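PDB 3H6X: dUTPase from Streptococcus mutans, which probably catalyses the hydrolysis of dUTP to dUMP and diphosphate, as a jelly-roll enzyme of the trimeric dUTPase family. Local coordinates for residues E8-Y13 / E96-A101; K33-T38 / L47-V52; A101-M106 / R118-V123. All blocks are in the same frame, centred on the assembly; numbering follows the deposited sequence.

How the contacts relate
The three contacts lie in one subunit of the trimer and follow its jelly-roll from the outer loops to the core. Contact 2 is nested along the chain inside the long loop closed by contact 1; contact 3 opens after both have closed. The centres of contacts 1 and 2 are about 9 Å apart, those of 2 and 3 about 10 Å, and those of 1 and 3 about 15 Å. Strand 100-105 serves contacts 1 and 3, which share Ala101, and its sheet neighbour 45-49 serves contact 2. A probable hydrogen bond from Val48 N to Ala101 O, 2.8 Å, ties these strands together. The set thus joins the N-terminal turn to the packing between sheets.

Contact 1: E8-Y13 / E96-A101; sequences ELITDY and EGHIFA
A type I beta turn from Ile10 to Tyr13 follows strand 6-9, and the loop leading into strand 100-105 holds it through Glu96 and His98. Inside the turn, Tyr13 N bonds back to Ile10 O. The Glu96 carboxylate takes hold of Thr11 at the first corner. Glu96 OE1 receives Thr11 OG1 on its syn lone pair at 2.7 Å. Thr11 N bonds to Glu96 OE2 at 3.0 Å, also on the syn side but 26° out of the carboxylate plane; its second bond, to Glu96 OE1, is weak. With chi1 at 55°, OG1 of Thr11 stands between its own N and carbonyl carbon, where hydroxyl and amide can meet the same carboxylate. Water 1 donates to Glu96 OE1 at 3.0 Å and weakly accepts from Asp12 N. Glu96 OE2 also forms a salt bridge with Lys53, which would probably stabilise its negative charge.

Beside this polar grip lies an apolar one. Ile10 CD1 sits over the centre of one face of the His98 imidazole, 3.4 Å from its centroid, a CH-pi contact. Ile10 CG2 rests on the base of the same side chain, 3.9 Å from His98 CA. The opposite face of the imidazole meets Phe100 CD1, nearer the rim. Tyr13 adds a looser touch, with its CE2 4.1 Å from His98 CE1 and the two ring planes at 56°. His98 NE2 is hydrogen-bonded to Gly51 N, which anchors the far end of the ring.

The turn and loop meet beside strand 52-55, the antiparallel partner of strand 6-9. Backbone bonds join Ile10 to Gly51 and Ile99 to Val52, while Ile99 reaches strand 60-66 and Phe100 packs on strand 45-49.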
loop_
_atom_site.group_PDB
_atom_site.type_symbol
_atom_site.label_atom_id
_atom_site.label_comp_id
_atom_site.label_asym_id
_atom_site.label_seq_id
_atom_site.Cartn_x
_atom_site.Cartn_y
_atom_site.Cartn_z
ATOM N N GLU B 8 14.605 13.167 11.609
ATOM C CA GLU B 8 15.028 14.005 12.726
ATOM C C GLU B 8 13.898 14.039 13.735
ATOM O O GLU B 8 12.730 13.934 13.374
ATOM C CB GLU B 8 15.321 15.425 12.246
ATOM C CG GLU B 8 16.591 15.525 11.376
ATOM C CD GLU B 8 16.740 16.876 10.721
ATOM O OE1 GLU B 8 15.766 17.658 10.722
ATOM O OE2 GLU B 8 17.849 17.147 10.198
ATOM N N LEU B 9 14.242 14.163 15.013
ATOM C CA LEU B 9 13.210 14.422 16.016
ATOM C C LEU B 9 12.570 15.785 15.784
ATOM O O LEU B 9 13.264 16.767 15.459
ATOM C CB LEU B 9 13.832 14.432 17.415
ATOM C CG LEU B 9 14.381 13.107 17.923
ATOM C CD1 LEU B 9 15.027 13.277 19.291
ATOM C CD2 LEU B 9 13.261 12.063 17.984
ATOM N N ILE B 10 11.257 15.870 15.963
ATOM C CA ILE B 10 10.623 17.189 15.950
ATOM C C ILE B 10 10.975 17.880 17.263
ATOM O O ILE B 10 11.426 17.237 18.199
ATOM C CB ILE B 10 9.087 17.104 15.780
ATOM C CG1 ILE B 10 8.453 16.333 16.945
ATOM C CG2 ILE B 10 8.740 16.453 14.453
ATOM C CD1 ILE B 10 6.932 16.382 16.964
ATOM N N THR B 11 10.795 19.192 17.332
ATOM C CA THR B 11 11.215 19.911 18.519
ATOM C C THR B 11 10.508 19.437 19.801
ATOM O O THR B 11 11.068 19.553 20.882
ATOM C CB THR B 11 11.174 21.436 18.312
ATOM O OG1 THR B 11 9.876 21.816 17.891
ATOM C CG2 THR B 11 12.172 21.850 17.247
ATOM N N ASP B 12 9.306 18.875 19.669
ATOM C CA ASP B 12 8.508 18.462 20.821
ATOM C C ASP B 12 9.032 17.204 21.521
ATOM O O ASP B 12 8.579 16.866 22.616
ATOM C CB ASP B 12 7.052 18.210 20.437
ATOM C CG ASP B 12 6.248 19.489 20.312
ATOM O OD1 ASP B 12 6.720 20.553 20.788
ATOM O OD2 ASP B 12 5.136 19.405 19.750
ATOM N N TYR B 13 9.958 16.498 20.882
ATOM C CA TYR B 13 10.488 15.246 21.434
ATOM C C TYR B 13 12.007 15.249 21.427
ATOM O O TYR B 13 12.648 15.793 20.501
ATOM C CB TYR B 13 9.935 14.024 20.679
ATOM C CG TYR B 13 8.453 13.817 20.867
ATOM C CD1 TYR B 13 7.954 13.106 21.966
ATOM C CD2 TYR B 13 7.539 14.365 19.976
ATOM C CE1 TYR B 13 6.601 12.947 22.142
ATOM C CE2 TYR B 13 6.184 14.202 20.158
ATOM C CZ TYR B 13 5.716 13.491 21.235
ATOM O OH TYR B 13 4.368 13.339 21.408
ATOM N N GLU B 96 5.530 21.040 11.728
ATOM C CA GLU B 96 6.965 20.782 11.572
ATOM C C GLU B 96 7.231 19.531 10.733
ATOM O O GLU B 96 8.385 19.101 10.620
ATOM C CB GLU B 96 7.622 20.633 12.946
ATOM C CG GLU B 96 9.086 21.016 12.988
ATOM C CD GLU B 96 9.675 20.890 14.387
ATOM O OE1 GLU B 96 9.123 21.484 15.341
ATOM O OE2 GLU B 96 10.708 20.216 14.529
ATOM N N GLY B 97 6.178 18.954 10.158
ATOM C CA GLY B 97 6.337 17.726 9.394
ATOM C C GLY B 97 6.284 16.484 10.252
ATOM O O GLY B 97 6.703 15.398 9.842
ATOM N N HIS B 98 5.734 16.639 11.449
ATOM C CA HIS B 98 5.564 15.504 12.360
ATOM C C HIS B 98 4.756 14.405 11.688
ATOM O O HIS B 98 3.625 14.621 11.255
ATOM C CB HIS B 98 4.843 15.984 13.612
ATOM C CG HIS B 98 4.766 14.959 14.716
ATOM N ND1 HIS B 98 4.025 15.169 15.848
ATOM C CD2 HIS B 98 5.331 13.733 14.828
ATOM C CE1 HIS B 98 4.141 14.099 16.644
ATOM N NE2 HIS B 98 4.936 13.234 16.052
ATOM N N ILE B 99 5.334 13.216 11.605
ATOM C CA ILE B 99 4.672 12.085 10.979
ATOM C C ILE B 99 3.767 11.375 11.984
ATOM O O ILE B 99 4.191 11.071 13.094
ATOM C CB ILE B 99 5.725 11.091 10.451
ATOM C CG1 ILE B 99 6.508 11.726 9.293
ATOM C CG2 ILE B 99 5.060 9.771 10.007
ATOM C CD1 ILE B 99 7.782 10.977 8.963
ATOM N N PHE B 100 2.494 11.211 11.611
ATOM C CA PHE B 100 1.525 10.436 12.385
ATOM C C PHE B 100 1.117 9.199 11.601
ATOM O O PHE B 100 1.036 9.244 10.364
ATOM C CB PHE B 100 0.263 11.256 12.658
ATOM C CG PHE B 100 0.454 12.373 13.643
ATOM C CD1 PHE B 100 0.999 13.579 13.236
ATOM C CD2 PHE B 100 0.056 12.226 14.971
ATOM C CE1 PHE B 100 1.174 14.623 14.146
ATOM C CE2 PHE B 100 0.205 13.260 15.869
ATOM C CZ PHE B 100 0.778 14.457 15.463
ATOM N N ALA B 101 0.845 8.115 12.323
ATOM C CA ALA B 101 0.274 6.900 11.733
ATOM C C ALA B 101 -1.217 6.818 12.079
ATOM O O ALA B 101 -1.588 6.809 13.250
ATOM C CB ALA B 101 1.009 5.677 12.268
HETATM O O HOH W 1 7.519 19.948 17.350
#

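Contact 2: K33-T38 / L47-V52; sequences KVAERT and LVPTGV
Pro49 O accepts the amide of Ala35 at 2.9 Å, the one direct hydrogen bond between 33-38 and 47-52. The N-H...O angle is 159°, but the donor lies above the carbonyl plane, 37° out of it. Just beyond, Thr50 CA-H points at Lys33 O, with a CA to O distance of 3.2 Å. Water 2 may add a bridge: it accepts from Lys33 N at 2.8 Å and lies 2.8 Å from Thr50 O, to which it can donate.

Around this hydrogen bond the side chains pack closely. Ala35 CB packs on the backbone of Thr50 and Gly51, with Gly51 N among its nearest atoms at 3.5 Å, and it also touches Pro49 CB. The proline ring is covered piece by piece. Glu36 CG comes across it at about a right angle, 3.8 Å from Pro49 CG, while Thr38 OG1 lies near Pro49 CD. Thr38 OG1 donates to Glu36 O at 2.8 Å, a bond that closes the bend 36-38 over the ring. On the inner side, Val48 CG1 stands anti to its backbone N (chi1 179°), and this branch meets both methyls of Val34, the nearer being Val34 CG2 at 3.9 Å. The other branch, Val48 CG2, meets the methyl of Thr38.

The 33-38 loop joins strand 30-33 to strand 38-40 and packs on strand 45-49 and the loop that follows it. Val34 and Val48 both reach Leu113 of strand 111-113, and Val34 also packs on Val119 of strand 118-126. From strand 100-105, Phe100 packs against Pro49 and Met103 against Val48.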
loop_
_atom_site.group_PDB
_atom_site.type_symbol
_atom_site.label_atom_id
_atom_site.label_comp_id
_atom_site.label_asym_id
_atom_site.label_seq_id
_atom_site.Cartn_x
_atom_site.Cartn_y
_atom_site.Cartn_z
ATOM N N LYS B 33 8.388 4.559 15.616
ATOM C CA LYS B 33 7.902 4.149 16.930
ATOM C C LYS B 33 6.858 5.122 17.457
ATOM O O LYS B 33 6.745 6.242 16.970
ATOM C CB LYS B 33 9.073 4.078 17.908
ATOM C CG LYS B 33 10.041 2.922 17.621
ATOM C CD LYS B 33 11.302 3.022 18.481
ATOM C CE LYS B 33 12.174 1.777 18.297
ATOM N NZ LYS B 33 13.454 1.889 19.070
ATOM N N VAL B 34 6.089 4.662 18.447
ATOM C CA VAL B 34 5.073 5.461 19.107
ATOM C C VAL B 34 5.737 6.457 20.040
ATOM O O VAL B 34 6.507 6.061 20.892
ATOM C CB VAL B 34 4.120 4.525 19.894
ATOM C CG1 VAL B 34 3.120 5.338 20.698
ATOM C CG2 VAL B 34 3.395 3.586 18.907
ATOM N N ALA B 35 5.451 7.753 19.877
ATOM C CA ALA B 35 6.226 8.786 20.587
ATOM C C ALA B 35 5.786 8.940 22.042
ATOM O O ALA B 35 6.564 9.309 22.919
ATOM C CB ALA B 35 6.102 10.116 19.880
ATOM N N GLU B 36 4.516 8.656 22.284
ATOM C CA GLU B 36 3.975 8.769 23.630
ATOM C C GLU B 36 2.826 7.802 23.776
ATOM O O GLU B 36 2.168 7.450 22.791
ATOM C CB GLU B 36 3.470 10.182 23.891
ATOM C CG GLU B 36 2.292 10.553 23.045
ATOM C CD GLU B 36 1.737 11.932 23.378
ATOM O OE1 GLU B 36 2.379 12.667 24.177
ATOM O OE2 GLU B 36 0.659 12.270 22.822
ATOM N N ARG B 37 2.563 7.376 25.003
ATOM C CA ARG B 37 1.495 6.409 25.209
ATOM C C ARG B 37 0.201 6.873 24.536
ATOM O O ARG B 37 -0.242 8.018 24.714
ATOM C CB ARG B 37 1.267 6.163 26.706
ATOM C CG ARG B 37 0.132 5.183 26.979
ATOM C CD ARG B 37 -0.201 5.059 28.466
ATOM N NE ARG B 37 0.571 4.008 29.109
ATOM C CZ ARG B 37 1.410 4.210 30.125
ATOM N NH1 ARG B 37 1.586 5.435 30.619
ATOM N NH2 ARG B 37 2.080 3.189 30.653
ATOM N N THR B 38 -0.403 5.984 23.754
ATOM C CA THR B 38 -1.575 6.343 22.967
ATOM C C THR B 38 -2.639 5.254 23.063
ATOM O O THR B 38 -2.382 4.087 22.760
ATOM C CB THR B 38 -1.197 6.561 21.477
ATOM O OG1 THR B 38 -0.258 7.637 21.363
ATOM C CG2 THR B 38 -2.420 6.897 20.649
ATOM N N LEU B 47 -4.787 9.182 15.310
ATOM C CA LEU B 47 -3.507 9.576 14.733
ATOM C C LEU B 47 -2.425 9.373 15.792
ATOM O O LEU B 47 -2.405 10.072 16.813
ATOM C CB LEU B 47 -3.572 11.037 14.287
ATOM C CG LEU B 47 -4.428 11.299 13.045
ATOM C CD1 LEU B 47 -4.676 12.785 12.856
ATOM C CD2 LEU B 47 -3.793 10.728 11.793
ATOM N N VAL B 48 -1.539 8.406 15.568
ATOM C CA VAL B 48 -0.536 8.061 16.569
ATOM C C VAL B 48 0.755 8.836 16.239
ATOM O O VAL B 48 1.302 8.677 15.150
ATOM C CB VAL B 48 -0.281 6.550 16.543
ATOM C CG1 VAL B 48 0.795 6.135 17.570
ATOM C CG2 VAL B 48 -1.606 5.805 16.787
ATOM N N PRO B 49 1.247 9.652 17.182
ATOM C CA PRO B 49 2.486 10.399 16.945
ATOM C C PRO B 49 3.709 9.512 16.943
ATOM O O PRO B 49 3.814 8.565 17.688
ATOM C CB PRO B 49 2.558 11.345 18.154
ATOM C CG PRO B 49 1.867 10.585 19.247
ATOM C CD PRO B 49 0.747 9.839 18.560
ATOM N N THR B 50 4.667 9.895 16.109
ATOM C CA THR B 50 5.829 9.113 15.846
ATOM C C THR B 50 7.069 9.896 16.351
ATOM O O THR B 50 8.157 9.346 16.538
ATOM C CB THR B 50 5.721 8.967 14.337
ATOM O OG1 THR B 50 5.396 7.632 13.928
ATOM C CG2 THR B 50 6.716 9.700 13.592
ATOM N N GLY B 51 6.884 11.190 16.611
ATOM C CA GLY B 51 7.961 12.020 17.146
ATOM C C GLY B 51 9.018 12.473 16.149
ATOM O O GLY B 51 9.923 13.242 16.505
ATOM N N VAL B 52 8.886 12.046 14.892
ATOM C CA VAL B 52 9.902 12.375 13.889
ATOM C C VAL B 52 9.360 13.041 12.625
ATOM O O VAL B 52 8.171 12.963 12.325
ATOM C CB VAL B 52 10.725 11.124 13.482
ATOM C CG1 VAL B 52 11.479 10.550 14.693
ATOM C CG2 VAL B 52 9.843 10.069 12.817
HETATM O O HOH W 2 9.603 7.113 15.546
#

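Contact 3: A101-M106 / R118-V123; sequences AQMKNM and RVVQGV
Ala101 and Met103, the latter a selenomethionine, face Val119 and Val120 across the interior of the jelly-roll, where strands from two sheets pack on each other. The strand axes approach to 8.4 Å, and their directions lie 129° apart, so the strands cross and meet over a small patch. Two bumps come from each side.

The small methyl of Ala101 leaves a shallow place in strand 100-105, and Val120 CG1 comes down on it at 3.8 Å. Val120 CG1 is anti to the carbonyl carbon (chi1 -67°), which turns this branch toward the alanine. Val119 CG2 reaches the longer neighbour, Met103. It stands 4.1 Å from Met103 SE and 4.2 Å from Met103 CG, and the two side chains slide past each other in opposite directions. Met103 is folded rather than extended, bent at both chi2 and chi3. The folding brings its selenium beside the valine pair, where it also approaches Val120 CG1 at 4.4 Å. The methyl of Ala101 lies 4.5 Å from Val119 CG2, so each of the two side chains of one strand meets both valines of the other.

Strands 45-49 and 76-78 flank strand 100-105, with Val48, Leu76 and Leu78 packing on Met103. Backbone bonding of Met103 with Val46 helps hold strand 100-105 in its own sheet. Val34 covers Val119 from the loop after strand 30-33.

All four touching residues are buried, and no hydrogen bond crosses between the segments. The join between them therefore rests on apolar packing and shape alone.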
loop_
_atom_site.group_PDB
_atom_site.type_symbol
_atom_site.label_atom_id
_atom_site.label_comp_id
_atom_site.label_asym_id
_atom_site.label_seq_id
_atom_site.Cartn_x
_atom_site.Cartn_y
_atom_site.Cartn_z
ATOM N N ALA B 101 0.845 8.115 12.323
ATOM C CA ALA B 101 0.274 6.900 11.733
ATOM C C ALA B 101 -1.217 6.818 12.079
ATOM O O ALA B 101 -1.588 6.809 13.250
ATOM C CB ALA B 101 1.009 5.677 12.268
ATOM N N GLN B 102 -2.071 6.798 11.067
ATOM C CA GLN B 102 -3.518 6.755 11.285
ATOM C C GLN B 102 -3.979 5.309 11.498
ATOM O O GLN B 102 -4.151 4.560 10.534
ATOM C CB GLN B 102 -4.219 7.372 10.071
ATOM C CG GLN B 102 -5.670 7.782 10.309
ATOM C CD GLN B 102 -6.322 8.346 9.056
ATOM O OE1 GLN B 102 -5.670 8.980 8.221
ATOM N NE2 GLN B 102 -7.621 8.100 8.914
HETATM N N MSE B 103 -4.149 4.925 12.763
HETATM C CA MSE B 103 -4.382 3.516 13.110
HETATM C C MSE B 103 -5.832 3.316 13.547
HETATM O O MSE B 103 -6.382 4.141 14.291
HETATM C CB MSE B 103 -3.462 3.090 14.243
HETATM C CG MSE B 103 -1.997 3.395 14.023
HETATM SE SE MSE B 103 -1.302 2.419 12.484
HETATM C CE MSE B 103 -1.658 0.598 13.092
ATOM N N LYS B 104 -6.438 2.229 13.077
ATOM C CA LYS B 104 -7.787 1.856 13.496
ATOM C C LYS B 104 -7.742 0.598 14.349
ATOM O O LYS B 104 -7.054 -0.364 14.025
ATOM C CB LYS B 104 -8.706 1.617 12.291
ATOM C CG LYS B 104 -10.123 1.217 12.734
ATOM C CD LYS B 104 -11.110 1.212 11.581
ATOM C CE LYS B 104 -12.447 0.641 12.037
ATOM N NZ LYS B 104 -13.470 0.739 10.946
ATOM N N ASN B 105 -8.492 0.609 15.450
ATOM C CA ASN B 105 -8.623 -0.564 16.301
ATOM C C ASN B 105 -9.826 -1.381 15.826
ATOM O O ASN B 105 -10.973 -0.954 15.983
ATOM C CB ASN B 105 -8.818 -0.094 17.741
ATOM C CG ASN B 105 -9.031 -1.235 18.727
ATOM O OD1 ASN B 105 -9.067 -2.411 18.359
ATOM N ND2 ASN B 105 -9.153 -0.885 20.004
HETATM N N MSE B 106 -9.548 -2.546 15.237
HETATM C CA MSE B 106 -10.579 -3.425 14.708
HETATM C C MSE B 106 -11.289 -4.256 15.770
HETATM O O MSE B 106 -12.298 -4.895 15.464
HETATM C CB MSE B 106 -9.980 -4.399 13.701
HETATM C CG MSE B 106 -9.324 -3.747 12.532
HETATM SE SE MSE B 106 -8.661 -5.150 11.301
HETATM C CE MSE B 106 -7.367 -6.030 12.453
ATOM N N ARG B 118 7.149 -0.194 18.151
ATOM C CA ARG B 118 7.216 0.030 16.708
ATOM C C ARG B 118 5.819 -0.051 16.104
ATOM O O ARG B 118 5.029 -0.923 16.455
ATOM C CB ARG B 118 8.169 -0.981 16.062
ATOM C CG ARG B 118 9.597 -0.810 16.553
ATOM C CD ARG B 118 10.510 -1.847 15.932
ATOM N NE ARG B 118 10.328 -3.163 16.540
ATOM C CZ ARG B 118 10.867 -4.274 16.051
ATOM N NH1 ARG B 118 11.629 -4.214 14.960
ATOM N NH2 ARG B 118 10.648 -5.436 16.660
ATOM N N VAL B 119 5.507 0.860 15.200
ATOM C CA VAL B 119 4.122 0.991 14.730
ATOM C C VAL B 119 3.989 0.928 13.204
ATOM O O VAL B 119 3.062 0.306 12.694
ATOM C CB VAL B 119 3.423 2.255 15.318
ATOM C CG1 VAL B 119 4.098 3.557 14.829
ATOM C CG2 VAL B 119 1.923 2.242 14.986
ATOM N N VAL B 120 4.910 1.557 12.475
ATOM C CA VAL B 120 4.875 1.442 11.021
ATOM C C VAL B 120 6.301 1.344 10.491
ATOM O O VAL B 120 7.245 1.600 11.231
ATOM C CB VAL B 120 4.161 2.633 10.318
ATOM C CG1 VAL B 120 2.664 2.653 10.649
ATOM C CG2 VAL B 120 4.820 3.937 10.701
ATOM N N GLN B 121 6.467 0.918 9.242
ATOM C CA GLN B 121 7.795 0.943 8.633
ATOM C C GLN B 121 7.835 1.933 7.477
ATOM O O GLN B 121 6.907 2.012 6.682
ATOM C CB GLN B 121 8.204 -0.438 8.158
ATOM C CG GLN B 121 7.251 -1.091 7.206
ATOM C CD GLN B 121 7.575 -2.576 7.018
ATOM O OE1 GLN B 121 8.719 -2.929 6.809
ATOM N NE2 GLN B 121 6.566 -3.434 7.100
ATOM N N GLY B 122 8.909 2.708 7.400
ATOM C CA GLY B 122 9.021 3.708 6.353
ATOM C C GLY B 122 10.067 3.312 5.317
ATOM O O GLY B 122 11.173 2.902 5.669
ATOM N N VAL B 123 9.713 3.448 4.041
ATOM C CA VAL B 123 10.615 3.131 2.939
ATOM C C VAL B 123 10.760 4.354 2.030
ATOM O O VAL B 123 9.765 4.929 1.603
ATOM C CB VAL B 123 10.090 1.942 2.102
ATOM C CG1 VAL B 123 11.099 1.582 1.005
ATOM C CG2 VAL B 123 9.798 0.725 2.999
#